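Side-chain contact in beta subunit of a putative Aromatic-ring-hydroxylating dioxygenase (PDB 3EBY), which is probably the small structural partner of a bacterial ring-hydroxylating dioxygenase, an enzyme type that adds dioxygen to aromatic rings: residues V131-L136 with R142-T147. Numbering follows the deposited sequence. Where two conformers were deposited one is given.
Sequences VDRFDL and RLKSRT
R146 meets D132 side-on across a non-hydrogen-bonded antiparallel pair: NE reaches OD1 of D132 and NH2 reaches OD2, each at 2.8 Å and nearly straight. Both oxygens lie in the guanidinium plane, yet the carboxylate is turned 36° from it, and OD2 is approached from above its own plane. The bend at chi3 of R146 (-75°) turns NE and NH2 toward the D132 carboxylate. On the same sheet face, CD2 of L143 sits over the F134 ring, 3.7 Å from its centroid, a CH-pi contact; CD1 of L143 lies over one face of the R146 guanidinium, toward its rim.

The one-residue shift of a classic beta bulge lets L143 pair with F134 on the same face as D132 and R146. K144 and S145 together face R133, whose carbonyl O accepts from K144 N at 2.8 Å and from S145 N at 3.1 Å. On the opposite face, CG of K144 lies over the R133 guanidinium, while a water joins V131 O to S145 OG.

Helix 8-28 covers the F134 face: F19 meets the F134 ring edge-to-face, and N20 takes a further bond from R146 NH2. Y23 of the helix and Y130 of strand 122-135 each make a cation-pi contact with R146. The buried salt bridge, fixed in rotation by two bonds, thus joins the two hairpin strands of the NTF2-like cone, and R146 carries on to the helix through N20 and Y23; pairing opposite charges probably favours the ionised form of both and offsets the cost of burying them.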
ATOM      1  N   VAL A 131       1.077  15.823   1.098  1.00 14.71           N
ATOM      2  CA  VAL A 131       0.256  16.891   0.485  1.00 15.18           C
ATOM      3  C   VAL A 131       1.169  17.654  -0.472  1.00 15.71           C
ATOM      4  O   VAL A 131       2.132  18.327  -0.045  1.00 14.62           O
ATOM      5  CB  VAL A 131      -0.327  17.829   1.542  1.00 17.03           C
ATOM      6  CG1 VAL A 131      -1.124  18.959   0.890  1.00 17.60           C
ATOM      7  CG2 VAL A 131      -1.221  17.023   2.524  1.00 18.60           C
ATOM      8  N   ASP A 132       0.895  17.509  -1.762  1.00 16.38           N
ATOM      9  CA  ASP A 132       1.848  17.868  -2.797  1.00 16.62           C
ATOM     10  C   ASP A 132       1.330  18.903  -3.801  1.00 15.93           C
ATOM     11  O   ASP A 132       0.119  18.962  -4.113  1.00 13.10           O
ATOM     12  CB  ASP A 132       2.246  16.617  -3.599  1.00 16.11           C
ATOM     13  CG  ASP A 132       2.859  15.537  -2.750  1.00 17.21           C
ATOM     14  OD1 ASP A 132       3.684  15.860  -1.863  1.00 15.29           O
ATOM     15  OD2 ASP A 132       2.553  14.339  -3.013  1.00 15.90           O
ATOM     16  N   ARG A 133       2.280  19.661  -4.342  1.00 16.28           N
ATOM     17  CA  ARG A 133       2.091  20.446  -5.560  1.00 14.50           C
ATOM     18  C   ARG A 133       3.146  19.988  -6.555  1.00 18.27           C
ATOM     19  O   ARG A 133       4.355  20.068  -6.274  1.00 16.92           O
ATOM     20  CB  ARG A 133       2.262  21.944  -5.294  1.00 18.27           C
ATOM     21  CG  ARG A 133       1.286  22.487  -4.280  1.00 22.83           C
ATOM     22  CD  ARG A 133       1.251  24.014  -4.260  1.00 27.76           C
ATOM     23  NE  ARG A 133       2.422  24.606  -3.618  1.00 44.30           N
ATOM     24  CZ  ARG A 133       3.211  25.535  -4.164  1.00 49.57           C
ATOM     25  NH1 ARG A 133       2.957  26.026  -5.382  1.00 55.88           N
ATOM     26  NH2 ARG A 133       4.239  26.016  -3.464  1.00 42.29           N
ATOM     27  N   PHE A 134       2.669  19.382  -7.636  1.00 15.70           N
ATOM     28  CA  PHE A 134       3.499  18.875  -8.717  1.00 12.81           C
ATOM     29  C   PHE A 134       3.550  19.849  -9.903  1.00 14.34           C
ATOM     30  O   PHE A 134       2.529  20.416 -10.314  1.00 17.07           O
ATOM     31  CB  PHE A 134       2.952  17.534  -9.223  1.00 14.09           C
ATOM     32  CG  PHE A 134       3.231  16.391  -8.328  1.00 15.86           C
ATOM     33  CD1 PHE A 134       4.424  15.684  -8.447  1.00 22.81           C
ATOM     34  CD2 PHE A 134       2.294  15.968  -7.408  1.00 13.05           C
ATOM     35  CE1 PHE A 134       4.700  14.617  -7.622  1.00 18.50           C
ATOM     36  CE2 PHE A 134       2.561  14.861  -6.599  1.00 15.39           C
ATOM     37  CZ  PHE A 134       3.781  14.201  -6.718  1.00 17.51           C
ATOM     38  N   ASP A 135       4.724  19.943 -10.502  1.00 18.31           N
ATOM     39  CA  ASP A 135       4.936  20.671 -11.745  1.00 18.41           C
ATOM     40  C   ASP A 135       5.072  19.616 -12.864  1.00 22.18           C
ATOM     41  O   ASP A 135       6.044  18.845 -12.884  1.00 19.50           O
ATOM     42  CB  ASP A 135       6.218  21.486 -11.613  1.00 18.80           C
ATOM     43  CG  ASP A 135       6.583  22.245 -12.885  1.00 22.43           C
ATOM     44  OD1 ASP A 135       5.868  22.123 -13.911  1.00 20.67           O
ATOM     45  OD2 ASP A 135       7.550  23.052 -12.820  1.00 20.06           O
ATOM     46  N   LEU A 136       4.051  19.530 -13.729  1.00 21.23           N
ATOM     47  CA  LEU A 136       4.020  18.551 -14.824  1.00 22.68           C
ATOM     48  C   LEU A 136       4.344  19.211 -16.168  1.00 22.10           C
ATOM     49  O   LEU A 136       4.022  18.653 -17.219  1.00 24.02           O
ATOM     50  CB  LEU A 136       2.629  17.889 -14.933  1.00 22.83           C
ATOM     51  CG  LEU A 136       2.404  16.595 -14.160  1.00 33.85           C
ATOM     52  CD1 LEU A 136       3.028  16.661 -12.799  1.00 25.04           C
ATOM     53  CD2 LEU A 136       0.894  16.253 -14.075  1.00 24.59           C
ATOM     54  N   ARG A 142       8.010  16.748 -11.379  1.00 16.86           N
ATOM     55  CA  ARG A 142       8.851  17.148 -10.257  1.00 15.06           C
ATOM     56  C   ARG A 142       7.980  17.828  -9.186  1.00 14.31           C
ATOM     57  O   ARG A 142       6.970  18.483  -9.520  1.00 16.29           O
ATOM     58  CB  ARG A 142       9.965  18.108 -10.728  1.00 16.74           C
ATOM     59  CG  ARG A 142      11.029  17.467 -11.662  1.00 17.45           C
ATOM     60  CD  ARG A 142      12.296  18.307 -11.718  1.00 18.31           C
ATOM     61  NE  ARG A 142      12.019  19.588 -12.345  1.00 19.50           N
ATOM     62  CZ  ARG A 142      12.840  20.626 -12.380  1.00 20.95           C
ATOM     63  NH1 ARG A 142      14.058  20.558 -11.852  1.00 17.26           N
ATOM     64  NH2 ARG A 142      12.426  21.754 -12.947  1.00 17.82           N
ATOM     65  N   LEU A 143       8.391  17.682  -7.923  1.00 15.59           N
ATOM     66  CA  LEU A 143       7.719  18.322  -6.802  1.00 15.81           C
ATOM     67  C   LEU A 143       8.094  19.802  -6.710  1.00 15.14           C
ATOM     68  O   LEU A 143       9.270  20.152  -6.674  1.00 15.18           O
ATOM     69  CB  LEU A 143       8.075  17.638  -5.488  1.00 16.70           C
ATOM     70  CG  LEU A 143       7.425  16.280  -5.196  1.00 13.81           C
ATOM     71  CD1 LEU A 143       8.118  15.560  -3.993  1.00 14.81           C
ATOM     72  CD2 LEU A 143       5.906  16.459  -4.971  1.00 15.68           C
ATOM     73  N   LYS A 144       7.073  20.650  -6.761  1.00 13.25           N
ATOM     74  CA  LYS A 144       7.198  22.070  -6.347  1.00 12.91           C
ATOM     75  C   LYS A 144       7.180  22.157  -4.799  1.00 15.16           C
ATOM     76  O   LYS A 144       7.993  22.882  -4.168  1.00 15.34           O
ATOM     77  CB  LYS A 144       6.061  22.892  -6.941  1.00 15.75           C
ATOM     78  CG  LYS A 144       6.058  24.369  -6.520  1.00 20.15           C
ATOM     79  CD  LYS A 144       7.331  25.078  -6.911  1.00 23.05           C
ATOM     80  CE  LYS A 144       7.228  26.592  -6.689  1.00 23.74           C
ATOM     81  NZ  LYS A 144       8.477  27.265  -7.149  1.00 19.97           N
ATOM     82  N   SER A 145       6.245  21.443  -4.186  0.50 15.26           N
ATOM     83  CA  SER A 145       6.207  21.363  -2.727  0.50 13.86           C
ATOM     84  C   SER A 145       5.647  20.040  -2.242  0.50 15.64           C
ATOM     85  O   SER A 145       4.697  19.491  -2.816  0.50 15.62           O
ATOM     86  CB  SER A 145       5.393  22.513  -2.127  0.50 17.53           C
ATOM     87  OG  SER A 145       4.016  22.401  -2.439  0.50 15.55           O
ATOM     88  N   ARG A 146       6.251  19.537  -1.178  1.00 15.28           N
ATOM     89  CA  ARG A 146       5.766  18.301  -0.471  1.00 14.39           C
ATOM     90  C   ARG A 146       5.794  18.554   1.017  1.00 16.59           C
ATOM     91  O   ARG A 146       6.858  18.882   1.611  1.00 15.44           O
ATOM     92  CB  ARG A 146       6.615  17.084  -0.838  1.00 15.09           C
ATOM     93  CG  ARG A 146       6.468  15.853   0.104  1.00 16.55           C
ATOM     94  CD  ARG A 146       6.849  14.521  -0.588  1.00 12.22           C
ATOM     95  NE  ARG A 146       5.780  14.101  -1.518  1.00 14.41           N
ATOM     96  CZ  ARG A 146       5.798  12.983  -2.240  1.00 16.06           C
ATOM     97  NH1 ARG A 146       6.803  12.113  -2.128  1.00 18.44           N
ATOM     98  NH2 ARG A 146       4.763  12.677  -2.999  1.00 17.96           N
ATOM     99  N   THR A 147       4.633  18.381   1.627  1.00 14.50           N
ATOM    100  CA  THR A 147       4.488  18.436   3.052  1.00 16.86           C
ATOM    101  C   THR A 147       4.080  17.035   3.535  1.00 16.65           C
ATOM    102  O   THR A 147       3.107  16.478   3.064  1.00 15.66           O
ATOM    103  CB  THR A 147       3.408  19.464   3.470  1.00 19.27           C
ATOM    104  OG1 THR A 147       3.776  20.785   3.032  1.00 18.57           O
ATOM    105  CG2 THR A 147       3.213  19.454   4.988  1.00 19.18           C
TER
HETATM  106  O   HOH W   1       2.750  20.931  -0.269  1.00 22.45           O
HETATM  107  O   HOH W   2       9.584  21.307 -13.928  1.00 39.75           O